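Local coordinates for proteasome protein (Corynebacterium glutamicum ATCC 13032, PDB 2P90) that is of unknown function but belongs to the PAC2 family, named after a proteasome assembly chaperone, and probably assembles as a trimer, at residues 8-12 against 57-62; 25-31 against 132-138; 71-75 against 86-90; 151-155 against 165-170; 208-212 against 237-241. One frame throughout, in Å; residues are numbered along the deposited sequence.

Interaction 1 of 5, residues 8-12 against 57-62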
# COMPACT_ATOMS: atom_id res chain seq x y z
N MET B 8 15.81 14.18 2.76
CA MET B 8 15.66 12.99 1.87
C MET B 8 16.84 12.00 1.97
O MET B 8 16.64 10.81 1.86
CB MET B 8 15.32 13.41 0.41
CG MET B 8 14.16 12.58 -0.28
SD MET B 8 12.47 12.60 0.40
CE MET B 8 12.32 13.77 1.73
N TYR B 9 18.05 12.49 2.23
CA TYR B 9 19.22 11.63 2.36
C TYR B 9 20.26 12.29 3.27
O TYR B 9 20.18 13.48 3.54
CB TYR B 9 19.87 11.36 0.99
CG TYR B 9 20.35 12.60 0.29
CD1 TYR B 9 19.51 13.28 -0.59
CD2 TYR B 9 21.63 13.13 0.53
CE1 TYR B 9 19.92 14.46 -1.21
CE2 TYR B 9 22.07 14.31 -0.11
CZ TYR B 9 21.20 14.95 -0.98
OH TYR B 9 21.57 16.09 -1.63
N GLU B 10 21.26 11.51 3.66
CA GLU B 10 22.39 11.96 4.43
C GLU B 10 23.67 11.68 3.62
O GLU B 10 23.86 10.59 3.09
CB GLU B 10 22.42 11.19 5.77
CG GLU B 10 23.11 11.91 6.91
CD GLU B 10 22.56 13.33 7.11
OE1 GLU B 10 21.35 13.44 7.46
OE2 GLU B 10 23.32 14.32 6.91
N LEU B 11 24.55 12.66 3.51
CA LEU B 11 25.85 12.39 2.89
C LEU B 11 26.77 11.68 3.85
O LEU B 11 26.85 11.99 5.02
CB LEU B 11 26.52 13.65 2.33
CG LEU B 11 25.92 14.17 1.02
CD1 LEU B 11 26.41 15.57 0.73
CD2 LEU B 11 26.19 13.25 -0.14
N GLU B 12 27.44 10.68 3.33
CA GLU B 12 28.37 9.94 4.16
C GLU B 12 29.60 10.81 4.56
O GLU B 12 30.10 11.64 3.77
CB GLU B 12 28.75 8.66 3.43
CG GLU B 12 29.49 7.66 4.27
CD GLU B 12 28.58 6.82 5.19
OE1 GLU B 12 27.32 7.06 5.28
OE2 GLU B 12 29.17 5.91 5.82
N LEU B 57 30.18 3.86 -0.03
CA LEU B 57 28.91 4.58 0.19
C LEU B 57 29.07 6.12 0.18
O LEU B 57 29.90 6.67 0.90
CB LEU B 57 28.27 4.15 1.52
CG LEU B 57 26.85 4.65 1.81
CD1 LEU B 57 25.88 4.22 0.73
CD2 LEU B 57 26.38 4.12 3.16
N ILE B 58 28.29 6.80 -0.65
CA ILE B 58 28.31 8.26 -0.73
C ILE B 58 27.16 8.92 0.04
O ILE B 58 27.37 9.88 0.80
CB ILE B 58 28.20 8.71 -2.20
CG1 ILE B 58 29.48 8.37 -2.97
CG2 ILE B 58 27.83 10.21 -2.29
CD1 ILE B 58 29.37 8.68 -4.41
N ALA B 59 25.94 8.42 -0.18
CA ALA B 59 24.73 8.97 0.44
C ALA B 59 23.75 7.85 0.75
O ALA B 59 23.67 6.87 0.00
CB ALA B 59 24.08 9.98 -0.47
N SER B 60 23.03 7.99 1.86
CA SER B 60 21.97 7.08 2.23
C SER B 60 20.67 7.83 2.32
O SER B 60 20.55 8.84 3.01
CB SER B 60 22.23 6.44 3.59
OG SER B 60 23.19 5.41 3.47
N PHE B 61 19.68 7.33 1.61
CA PHE B 61 18.35 7.86 1.73
C PHE B 61 17.65 7.39 3.03
O PHE B 61 17.93 6.28 3.57
CB PHE B 61 17.56 7.53 0.48
CG PHE B 61 17.99 8.34 -0.72
CD1 PHE B 61 17.25 9.44 -1.13
CD2 PHE B 61 19.17 8.03 -1.42
CE1 PHE B 61 17.65 10.22 -2.25
CE2 PHE B 61 19.59 8.80 -2.53
CZ PHE B 61 18.81 9.90 -2.95
N ASN B 62 16.79 8.27 3.54
CA ASN B 62 15.99 8.01 4.72
C ASN B 62 14.74 7.25 4.36
O ASN B 62 13.82 7.80 3.75
CB ASN B 62 15.61 9.32 5.44
CG ASN B 62 14.85 9.08 6.77
OD1 ASN B 62 14.61 7.93 7.18
ND2 ASN B 62 14.52 10.15 7.44
O HOH W 1 29.52 11.50 1.23

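Interaction 2 of 5, residues 25-31 against 132-138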
# COMPACT_ATOMS: atom_id res chain seq x y z
N GLY B 25 33.07 13.54 -16.18
CA GLY B 25 32.17 13.12 -15.11
C GLY B 25 31.71 11.68 -15.22
O GLY B 25 31.55 11.15 -16.32
N PRO B 26 31.45 11.04 -14.06
CA PRO B 26 30.94 9.66 -14.09
C PRO B 26 29.51 9.55 -14.65
O PRO B 26 28.79 10.53 -14.77
CB PRO B 26 30.98 9.25 -12.61
CG PRO B 26 30.76 10.56 -11.89
CD PRO B 26 31.55 11.55 -12.68
N THR B 27 29.15 8.35 -15.06
CA THR B 27 27.75 8.09 -15.33
C THR B 27 27.10 7.46 -14.07
O THR B 27 27.76 6.77 -13.26
CB THR B 27 27.51 7.32 -16.69
OG1 THR B 27 26.62 6.19 -16.50
CG2 THR B 27 28.79 6.88 -17.29
N LEU B 28 25.81 7.76 -13.90
CA LEU B 28 25.05 7.19 -12.81
C LEU B 28 24.18 6.05 -13.35
O LEU B 28 23.48 6.22 -14.34
CB LEU B 28 24.20 8.25 -12.13
CG LEU B 28 23.19 7.78 -11.04
CD1 LEU B 28 23.88 7.24 -9.80
CD2 LEU B 28 22.26 8.92 -10.68
N ILE B 29 24.23 4.92 -12.65
CA ILE B 29 23.33 3.79 -12.87
C ILE B 29 22.25 3.77 -11.79
O ILE B 29 22.55 3.82 -10.60
CB ILE B 29 24.15 2.48 -12.85
CG1 ILE B 29 25.27 2.61 -13.89
CG2 ILE B 29 23.25 1.25 -13.09
CD1 ILE B 29 26.33 1.60 -13.69
N VAL B 30 21.00 3.71 -12.23
CA VAL B 30 19.89 3.69 -11.35
C VAL B 30 19.28 2.28 -11.46
O VAL B 30 18.73 1.90 -12.51
CB VAL B 30 18.88 4.84 -11.67
CG1 VAL B 30 17.58 4.66 -10.91
CG2 VAL B 30 19.48 6.22 -11.38
N ALA B 31 19.40 1.52 -10.37
CA ALA B 31 18.86 0.16 -10.25
C ALA B 31 17.88 0.06 -9.05
O ALA B 31 18.29 -0.36 -7.96
CB ALA B 31 20.01 -0.83 -10.06
N VAL B 132 27.87 14.33 -12.60
CA VAL B 132 27.46 13.17 -13.43
C VAL B 132 27.16 13.71 -14.81
O VAL B 132 26.54 14.77 -14.94
CB VAL B 132 26.19 12.47 -12.81
CG1 VAL B 132 25.51 11.47 -13.77
CG2 VAL B 132 26.56 11.80 -11.53
N GLU B 133 27.54 12.95 -15.84
CA GLU B 133 27.34 13.39 -17.22
C GLU B 133 26.27 12.62 -17.99
O GLU B 133 25.81 13.07 -19.02
CB GLU B 133 28.68 13.44 -17.99
CG GLU B 133 29.07 12.15 -18.73
CD GLU B 133 28.43 12.04 -20.14
OE1 GLU B 133 28.13 10.87 -20.54
OE2 GLU B 133 28.21 13.10 -20.82
N ASN B 134 25.84 11.47 -17.47
CA ASN B 134 24.76 10.69 -18.08
C ASN B 134 24.12 9.75 -17.05
O ASN B 134 24.80 9.16 -16.20
CB ASN B 134 25.26 9.87 -19.29
CG ASN B 134 24.13 9.14 -20.04
OD1 ASN B 134 24.28 7.98 -20.40
ND2 ASN B 134 23.03 9.81 -20.28
N THR B 135 22.82 9.58 -17.15
CA THR B 135 22.12 8.71 -16.21
C THR B 135 21.40 7.58 -16.95
O THR B 135 20.69 7.81 -17.92
CB THR B 135 21.11 9.49 -15.29
OG1 THR B 135 21.83 10.47 -14.53
CG2 THR B 135 20.35 8.53 -14.34
N ILE B 136 21.60 6.37 -16.43
CA ILE B 136 20.99 5.19 -16.97
C ILE B 136 20.16 4.43 -15.94
O ILE B 136 20.72 3.90 -14.99
CB ILE B 136 22.04 4.19 -17.53
CG1 ILE B 136 23.02 4.90 -18.50
CG2 ILE B 136 21.29 2.98 -18.17
CD1 ILE B 136 24.04 3.95 -19.19
N CYS B 137 18.86 4.35 -16.18
CA CYS B 137 17.91 3.60 -15.38
C CYS B 137 17.63 2.21 -15.94
O CYS B 137 17.45 2.05 -17.14
CB CYS B 137 16.61 4.37 -15.28
SG CYS B 137 16.79 5.99 -14.49
N LEU B 138 17.57 1.21 -15.07
CA LEU B 138 17.42 -0.16 -15.50
C LEU B 138 16.03 -0.71 -15.22
O LEU B 138 15.46 -0.43 -14.17
CB LEU B 138 18.46 -1.03 -14.81
CG LEU B 138 19.91 -0.57 -14.88
CD1 LEU B 138 20.80 -1.63 -14.23
CD2 LEU B 138 20.37 -0.23 -16.33
O HOH W 2 15.79 1.37 -11.85

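Interaction 3 of 5, residues 71-75 against 86-90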
# COMPACT_ATOMS: atom_id res chain seq x y z
N SER B 71 4.07 -2.56 3.37
CA SER B 71 4.22 -3.18 2.02
C SER B 71 5.54 -3.94 1.83
O SER B 71 5.53 -4.97 1.19
CB SER B 71 4.09 -2.19 0.87
OG SER B 71 3.18 -1.18 1.18
N ARG B 72 6.67 -3.44 2.34
CA ARG B 72 7.96 -4.09 2.10
C ARG B 72 8.35 -5.16 3.10
O ARG B 72 8.89 -6.19 2.70
CB ARG B 72 9.09 -3.08 2.06
CG ARG B 72 8.83 -1.89 1.21
CD ARG B 72 8.55 -2.22 -0.31
NE ARG B 72 8.81 -0.97 -0.99
CZ ARG B 72 9.59 -0.78 -2.04
NH1 ARG B 72 10.18 -1.76 -2.69
NH2 ARG B 72 9.70 0.44 -2.46
N ARG B 73 8.11 -4.90 4.40
CA ARG B 73 8.44 -5.83 5.48
C ARG B 73 9.86 -6.41 5.30
O ARG B 73 10.01 -7.60 5.00
CB ARG B 73 7.39 -6.93 5.56
CG ARG B 73 5.98 -6.42 5.92
CD ARG B 73 5.24 -7.52 6.66
NE ARG B 73 3.90 -7.17 7.10
CZ ARG B 73 3.61 -6.50 8.23
NH1 ARG B 73 4.58 -6.01 9.02
NH2 ARG B 73 2.35 -6.27 8.53
N PRO B 74 10.89 -5.57 5.48
CA PRO B 74 12.29 -5.97 5.39
C PRO B 74 12.56 -7.21 6.27
O PRO B 74 12.27 -7.19 7.46
CB PRO B 74 13.05 -4.78 6.01
CG PRO B 74 12.14 -3.63 5.86
CD PRO B 74 10.74 -4.16 5.89
N VAL B 75 13.18 -8.23 5.69
CA VAL B 75 13.26 -9.55 6.30
C VAL B 75 14.12 -9.55 7.57
O VAL B 75 15.12 -8.83 7.66
CB VAL B 75 13.75 -10.58 5.23
CG1 VAL B 75 13.95 -11.99 5.82
CG2 VAL B 75 12.70 -10.67 4.17
N MET B 86 18.07 -7.75 10.69
CA MET B 86 16.96 -7.17 9.94
C MET B 86 17.57 -6.49 8.73
O MET B 86 18.45 -5.66 8.88
CB MET B 86 16.18 -6.13 10.77
CG MET B 86 14.86 -5.61 10.11
SD MET B 86 13.63 -4.90 11.29
CE MET B 86 12.30 -4.54 10.19
N ASP B 87 17.09 -6.86 7.55
CA ASP B 87 17.46 -6.21 6.29
C ASP B 87 17.23 -4.69 6.38
O ASP B 87 16.09 -4.22 6.58
CB ASP B 87 16.59 -6.82 5.19
CG ASP B 87 16.82 -6.22 3.80
OD1 ASP B 87 17.68 -5.33 3.60
OD2 ASP B 87 16.12 -6.67 2.88
N GLU B 88 18.32 -3.92 6.23
CA GLU B 88 18.24 -2.46 6.34
C GLU B 88 17.54 -1.78 5.17
O GLU B 88 17.12 -0.63 5.28
CB GLU B 88 19.65 -1.86 6.49
CG GLU B 88 20.10 -1.74 7.93
CD GLU B 88 21.44 -1.03 8.06
OE1 GLU B 88 21.68 -0.03 7.31
OE2 GLU B 88 22.26 -1.47 8.91
N LEU B 89 17.40 -2.49 4.05
CA LEU B 89 16.77 -1.98 2.82
C LEU B 89 17.40 -0.66 2.39
O LEU B 89 16.69 0.28 2.06
CB LEU B 89 15.24 -1.81 2.97
CG LEU B 89 14.18 -2.83 2.54
CD1 LEU B 89 12.90 -2.11 2.10
CD2 LEU B 89 14.57 -3.79 1.45
N ASN B 90 18.73 -0.59 2.43
CA ASN B 90 19.45 0.63 2.09
C ASN B 90 19.23 1.02 0.65
O ASN B 90 19.42 0.23 -0.25
CB ASN B 90 20.95 0.52 2.39
CG ASN B 90 21.74 1.79 1.98
OD1 ASN B 90 21.65 2.87 2.62
ND2 ASN B 90 22.53 1.66 0.91

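Interaction 4 of 5, residues 151-155 against 165-170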
# COMPACT_ATOMS: atom_id res chain seq x y z
N THR B 151 19.04 -12.41 -25.48
CA THR B 151 18.30 -11.40 -24.69
C THR B 151 18.44 -9.98 -25.26
O THR B 151 19.54 -9.43 -25.40
CB THR B 151 18.68 -11.44 -23.19
OG1 THR B 151 18.30 -12.71 -22.64
CG2 THR B 151 17.93 -10.37 -22.41
N VAL B 152 17.30 -9.38 -25.57
CA VAL B 152 17.27 -8.05 -26.14
C VAL B 152 17.11 -6.95 -25.06
O VAL B 152 16.49 -7.17 -24.01
CB VAL B 152 16.14 -7.96 -27.17
CG1 VAL B 152 15.81 -6.50 -27.49
CG2 VAL B 152 16.54 -8.74 -28.42
N VAL B 153 17.70 -5.79 -25.35
CA VAL B 153 17.55 -4.59 -24.56
C VAL B 153 17.07 -3.45 -25.48
O VAL B 153 17.65 -3.18 -26.53
CB VAL B 153 18.88 -4.20 -23.86
CG1 VAL B 153 18.88 -2.72 -23.40
CG2 VAL B 153 19.10 -5.08 -22.67
N THR B 154 15.99 -2.79 -25.07
CA THR B 154 15.54 -1.59 -25.78
C THR B 154 15.85 -0.34 -24.95
O THR B 154 16.02 -0.42 -23.74
CB THR B 154 14.05 -1.67 -26.16
OG1 THR B 154 13.29 -1.99 -25.02
CG2 THR B 154 13.82 -2.75 -27.20
N ALA B 155 15.95 0.82 -25.59
CA ALA B 155 16.33 2.04 -24.91
C ALA B 155 15.40 3.21 -25.23
O ALA B 155 14.78 3.25 -26.32
CB ALA B 155 17.80 2.41 -25.19
N ASP B 165 24.13 -2.07 -29.52
CA ASP B 165 23.16 -3.14 -29.70
C ASP B 165 21.90 -2.95 -28.86
O ASP B 165 21.94 -3.04 -27.62
CB ASP B 165 23.79 -4.50 -29.42
CG ASP B 165 22.81 -5.65 -29.63
OD1 ASP B 165 22.04 -5.61 -30.62
OD2 ASP B 165 22.81 -6.58 -28.79
N GLN B 166 20.79 -2.70 -29.54
CA GLN B 166 19.53 -2.38 -28.90
C GLN B 166 18.44 -2.41 -29.96
O GLN B 166 18.31 -1.48 -30.76
CB GLN B 166 19.62 -1.01 -28.22
CG GLN B 166 18.42 -0.10 -28.43
CD GLN B 166 18.81 1.29 -28.93
OE1 GLN B 166 18.14 2.26 -28.63
NE2 GLN B 166 19.90 1.37 -29.70
N VAL B 167 17.68 -3.51 -29.96
CA VAL B 167 16.65 -3.80 -30.95
C VAL B 167 15.36 -2.99 -30.67
O VAL B 167 14.24 -3.49 -30.77
CB VAL B 167 16.44 -5.37 -31.07
CG1 VAL B 167 15.11 -5.74 -31.74
CG2 VAL B 167 17.62 -6.03 -31.84
N SER B 168 15.56 -1.70 -30.36
CA SER B 168 14.52 -0.81 -29.80
C SER B 168 13.63 -0.10 -30.82
O SER B 168 13.48 1.13 -30.78
CB SER B 168 15.18 0.24 -28.91
OG SER B 168 15.85 1.18 -29.71
N LEU B 169 13.05 -0.88 -31.73
CA LEU B 169 12.09 -0.38 -32.71
C LEU B 169 10.79 -0.09 -31.95
O LEU B 169 10.02 -1.01 -31.63
CB LEU B 169 11.89 -1.40 -33.85
CG LEU B 169 11.48 -1.01 -35.29
CD1 LEU B 169 12.16 0.27 -35.82
CD2 LEU B 169 11.73 -2.20 -36.26
N ASP B 170 10.57 1.20 -31.66
CA ASP B 170 9.53 1.60 -30.75
C ASP B 170 8.47 2.52 -31.38
O ASP B 170 8.67 3.07 -32.47
CB ASP B 170 10.16 2.25 -29.50
CG ASP B 170 10.31 1.27 -28.29
OD1 ASP B 170 10.58 0.05 -28.47
OD2 ASP B 170 10.19 1.76 -27.14
O HOH W 3 19.11 -5.88 -28.01

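Interaction 5 of 5, residues 208-212 against 237-241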
# COMPACT_ATOMS: atom_id res chain seq x y z
N SER B 208 11.27 -16.26 -11.80
CA SER B 208 12.51 -16.85 -11.26
C SER B 208 13.70 -16.10 -11.81
O SER B 208 13.58 -15.48 -12.86
CB SER B 208 12.64 -18.33 -11.67
OG SER B 208 11.48 -19.06 -11.30
N PRO B 209 14.85 -16.14 -11.11
CA PRO B 209 16.06 -15.51 -11.65
C PRO B 209 16.36 -15.94 -13.10
O PRO B 209 16.39 -17.13 -13.42
CB PRO B 209 17.14 -15.98 -10.68
CG PRO B 209 16.40 -16.12 -9.37
CD PRO B 209 15.07 -16.70 -9.76
N TYR B 210 16.55 -14.96 -13.97
CA TYR B 210 16.95 -15.20 -15.35
C TYR B 210 18.27 -14.43 -15.63
O TYR B 210 18.26 -13.32 -16.16
CB TYR B 210 15.82 -14.82 -16.33
CG TYR B 210 16.02 -15.36 -17.71
CD1 TYR B 210 15.85 -16.72 -17.99
CD2 TYR B 210 16.39 -14.53 -18.75
CE1 TYR B 210 16.04 -17.22 -19.28
CE2 TYR B 210 16.59 -14.99 -20.01
CZ TYR B 210 16.42 -16.34 -20.29
OH TYR B 210 16.61 -16.77 -21.56
N PRO B 211 19.40 -15.01 -15.21
CA PRO B 211 20.73 -14.35 -15.33
C PRO B 211 21.16 -13.84 -16.69
O PRO B 211 21.96 -12.91 -16.75
CB PRO B 211 21.71 -15.39 -14.80
CG PRO B 211 20.89 -16.29 -13.92
CD PRO B 211 19.50 -16.32 -14.51
N ALA B 212 20.68 -14.43 -17.78
CA ALA B 212 21.03 -13.90 -19.11
C ALA B 212 20.61 -12.41 -19.25
O ALA B 212 21.27 -11.61 -19.94
CB ALA B 212 20.41 -14.77 -20.23
N ASP B 237 26.06 -18.97 -14.66
CA ASP B 237 24.67 -18.98 -14.17
C ASP B 237 23.61 -19.08 -15.26
O ASP B 237 22.59 -19.74 -15.06
CB ASP B 237 24.36 -17.72 -13.36
CG ASP B 237 25.06 -17.68 -11.99
OD1 ASP B 237 25.80 -18.63 -11.63
OD2 ASP B 237 24.89 -16.66 -11.29
N ALA B 238 23.84 -18.37 -16.37
CA ALA B 238 22.90 -18.29 -17.49
C ALA B 238 22.83 -19.61 -18.21
O ALA B 238 21.75 -20.08 -18.56
CB ALA B 238 23.31 -17.20 -18.44
N GLU B 239 24.00 -20.23 -18.41
CA GLU B 239 24.10 -21.52 -19.08
C GLU B 239 23.42 -22.59 -18.25
O GLU B 239 22.85 -23.53 -18.79
CB GLU B 239 25.56 -21.88 -19.31
CG GLU B 239 26.28 -20.95 -20.30
CD GLU B 239 27.82 -21.04 -20.25
OE1 GLU B 239 28.39 -21.74 -19.36
OE2 GLU B 239 28.46 -20.38 -21.12
N LYS B 240 23.46 -22.43 -16.93
CA LYS B 240 22.88 -23.40 -16.01
C LYS B 240 21.35 -23.27 -15.99
O LYS B 240 20.66 -24.30 -16.01
CB LYS B 240 23.50 -23.27 -14.62
CG LYS B 240 22.84 -24.05 -13.51
CD LYS B 240 23.52 -25.40 -13.25
CE LYS B 240 23.14 -25.96 -11.85
NZ LYS B 240 23.70 -25.15 -10.69
N VAL B 241 20.83 -22.04 -16.00
CA VAL B 241 19.36 -21.85 -16.16
C VAL B 241 18.83 -22.24 -17.57
O VAL B 241 17.74 -22.80 -17.69
CB VAL B 241 18.81 -20.45 -15.64
CG1 VAL B 241 19.84 -19.40 -15.76
CG2 VAL B 241 17.54 -20.00 -16.37

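Interaction 1 of 5, residues 8-12 against 57-62
A chi1 of 61° tucks the Tyr9 ring in over its own backbone, and Phe61 has its CG anti to the carbonyl carbon (chi1 -72°). They are a non-hydrogen-bonded pair on one face of the sheet. The Phe61 torsion sets its ring face against Tyr9 CB, which lies over the ring centre in a CH-pi contact, 3.9 Å from the centroid. The rings make an oblique pair, with planes inclined at 54°. Leu11 continues this face, and its CD2 touches Ala59 CB at 3.9 Å and packs against Ile58 CG2. Glu10 and Ser60 form the hydrogen-bonded pair. Glu10 N donates to Ser60 O at 2.8 Å, and Ser60 N donates to Glu10 O at 3.0 Å. Further bonds run from Asn62 N to Met8 O and from Glu12 N to Ile58 O. Water 1 also donates to Ile58 O, which therefore accepts two bonds, and links it to Glu12 O. The bent Glu12 chain reaches Leu57, with OE1 3.7 Å from Leu57 CD2. Asn62 OD1 caps the next helix at Asp64 N. Ala122 and Leu126 of helix 116-129 cover Tyr9, and Leu126 also meets Phe61. On the other side of strand 54-61, Ile58 and Ala59 both face Leu93 in a classic beta bulge. The arrangement is an antiparallel strand pair in which 9-11 forms one outermost strand of the mixed sheet within this chain.

Interaction 2 of 5, residues 25-31 against 132-138
Val30 and Cys137 form the apolar centre, with Val30 CB 3.7 Å from Cys137 SG. The Val30 CG1 branch is anti to the backbone N (chi1 169°). This leaves CG2 beside the N, where it meets Thr135 CG2 at 3.9 Å. Leu28 lies alongside Thr135 on the same face, pointing the same way, and its CB touches Val132 CG1 at 3.8 Å. On the reverse face Ile29 CG2 meets Leu138 CD1 at 3.9 Å. Helix 179-189 packs on Val30, Thr135 and Cys137. Helix 211-225 packs on Ile29, Ile136 and Leu138. Between these faces the backbones are joined by alternating bonds: Leu28 N to Asn134 O, Ile136 N to Leu28 O at 2.8 Å, Val30 N to Ile136 O and Leu138 N to Val30 O. Water 2 donates to Val30 O and Leu138 O at one end. At the other end Glu133 N donates to Pro26 O at 2.9 Å, and Glu133 CG lies by Gly25 O. The Glu133 carboxylate makes a salt bridge with Arg162, and Asn134 ND2 bonds to Ser159. This is a parallel pair inside the main sheet, covered by helices on both faces as in a layered alpha/beta fold.

Interaction 3 of 5, residues 71-75 against 86-90
Pro74 loses the most surface here, and it is gripped by Asp87 and Leu89. Its CB sits only 3.1 Å from Asp87 O, a tight approach. Its CG touches Leu89 CG at 4.0 Å. Leu89 is the second main residue. Its CD1 also meets Arg72 CB at 3.9 Å, so Leu89 touches both Pro74 and the aliphatic base of Arg72, the last residue of helix 69-72. Val75 contributes through its backbone. Val75 O accepts from Asp87 N at 2.8 Å in a nearly straight bond (170°), and Met86 CA approaches the same oxygen. The Met86 chain is extended, which takes its CE to 3.8 Å from Pro74 O. Asp87 has its CG opposite the backbone N (chi1 178°). Its OD1 accepts from Leu89 N at 2.9 Å, with the donor above the carboxylate plane. This bond closes an Asx turn that leads into Leu89. Arg72 NE makes a salt bridge with Asp113. Trp116 and Met182 of the second subunit pack on Pro74 and Met86, respectively. The Asp87-Val75 bond closes the base of the hairpin of strands 76-78 and 83-86, and the Asx turn follows directly after it, at a subunit interface.

Interaction 4 of 5, residues 151-155 against 165-170
Val152 and Val167 cross at about a right angle, with Val152 CG1 against Val167 CB at 3.8 Å. Thr154 meets Ser168 with its methyl. A chi1 of 52° turns the two branches apart: OG1 bonds to His200, while CG2 lies 3.3 Å from Ser168 CA. Thr154 CB and Ser168 CB are also close, at 3.5 Å. Gln166 bends at chi2, and its OE1 comes within 3.5 Å of Ala155 CB. Ser168 OG donates to Gln166 OE1 at 2.8 Å from above the amide plane, which ties the two side chains together beside Ala155. Ser168 is also the centre of an inverse gamma turn. The backbones meet through a CA-H...O contact, Gln166 CA to Val153 O at 3.1 Å. Water 3 accepts from Val153 N and weakly from Val167 N. Asn81 of the third subunit donates to Ala155 O. Strand 153-157 is an outermost strand of the main sheet within this chain and pairs antiparallel with strand 194-202. The 165-170 loop lies against it, while Lys216 and Ser220 of helix 211-225 touch Val153 and Tyr266 of helix 253-276 touches Val152.

Interaction 5 of 5, residues 208-212 against 237-241
Pro211 packs on the CB of Asp237, and apolar packing of this kind makes up nearly all of the contact. Pro211 CG lies 3.8 Å from Asp237 CB. Pro211 CB is equally near that atom, so the aliphatic base of the aspartate rests on the proline ring. Pro211 CB also faces Ala238 CB at 4.4 Å. The two alanines meet through their methyls, with Ala212 CB 4.2 Å from Ala238 CB. Ala238 CB also approaches Ala212 N at 3.9 Å. The CA atoms of Pro211 and Ala238 are 5.0 Å apart, consistent with close packing beside these small side chains. Val241 lies beside the proline ring, but the position of its CG1 is doubtful because that atom clashes with Asp237 O in the model.

The aromatic contact is made by Tyr210. Its CG is anti to the backbone N (chi1 -165°). The ring turns back toward the other segment, and its CD1 lies 4.0 Å from Val241 CG2, an oblique approach. The Tyr210 ring also packs on Val201 and Pro202 of strand 194-202 and on the loop residues His147 and Val205.

In polar terms, no hydrogen bond joins the two segments. The backbone of Tyr210 is bonded to Gly39. No other subunit touches this contact.

The arrangement is a helix-helix packing: the start of helix 211-225 rests on the N-terminal half of helix 232-250.

In the fold
Interaction 2 is the buried one, a parallel strand pair inside the main sheet. Interactions 1 and 4, both partly buried, lie at its two outermost strands, on opposite sides of the chain's centre. Interaction 1 is rich in backbone bonds, whereas interaction 4 rests on side-chain packing, a CA-H...O contact and a partly weak water bridge. Interactions 3 and 5 are surface contacts. Interaction 3 has a single backbone bond across it and meets the second subunit, while interaction 5 is apolar and touches no other subunit. Ser60 OG of interaction 1 probably hydrogen-bonds to Asn90 OD1 of interaction 3. Thr151 of interaction 4 packs on Tyr210 and Ala212. Helix 211-225 touches interactions 2 and 4 and starts in interaction 5.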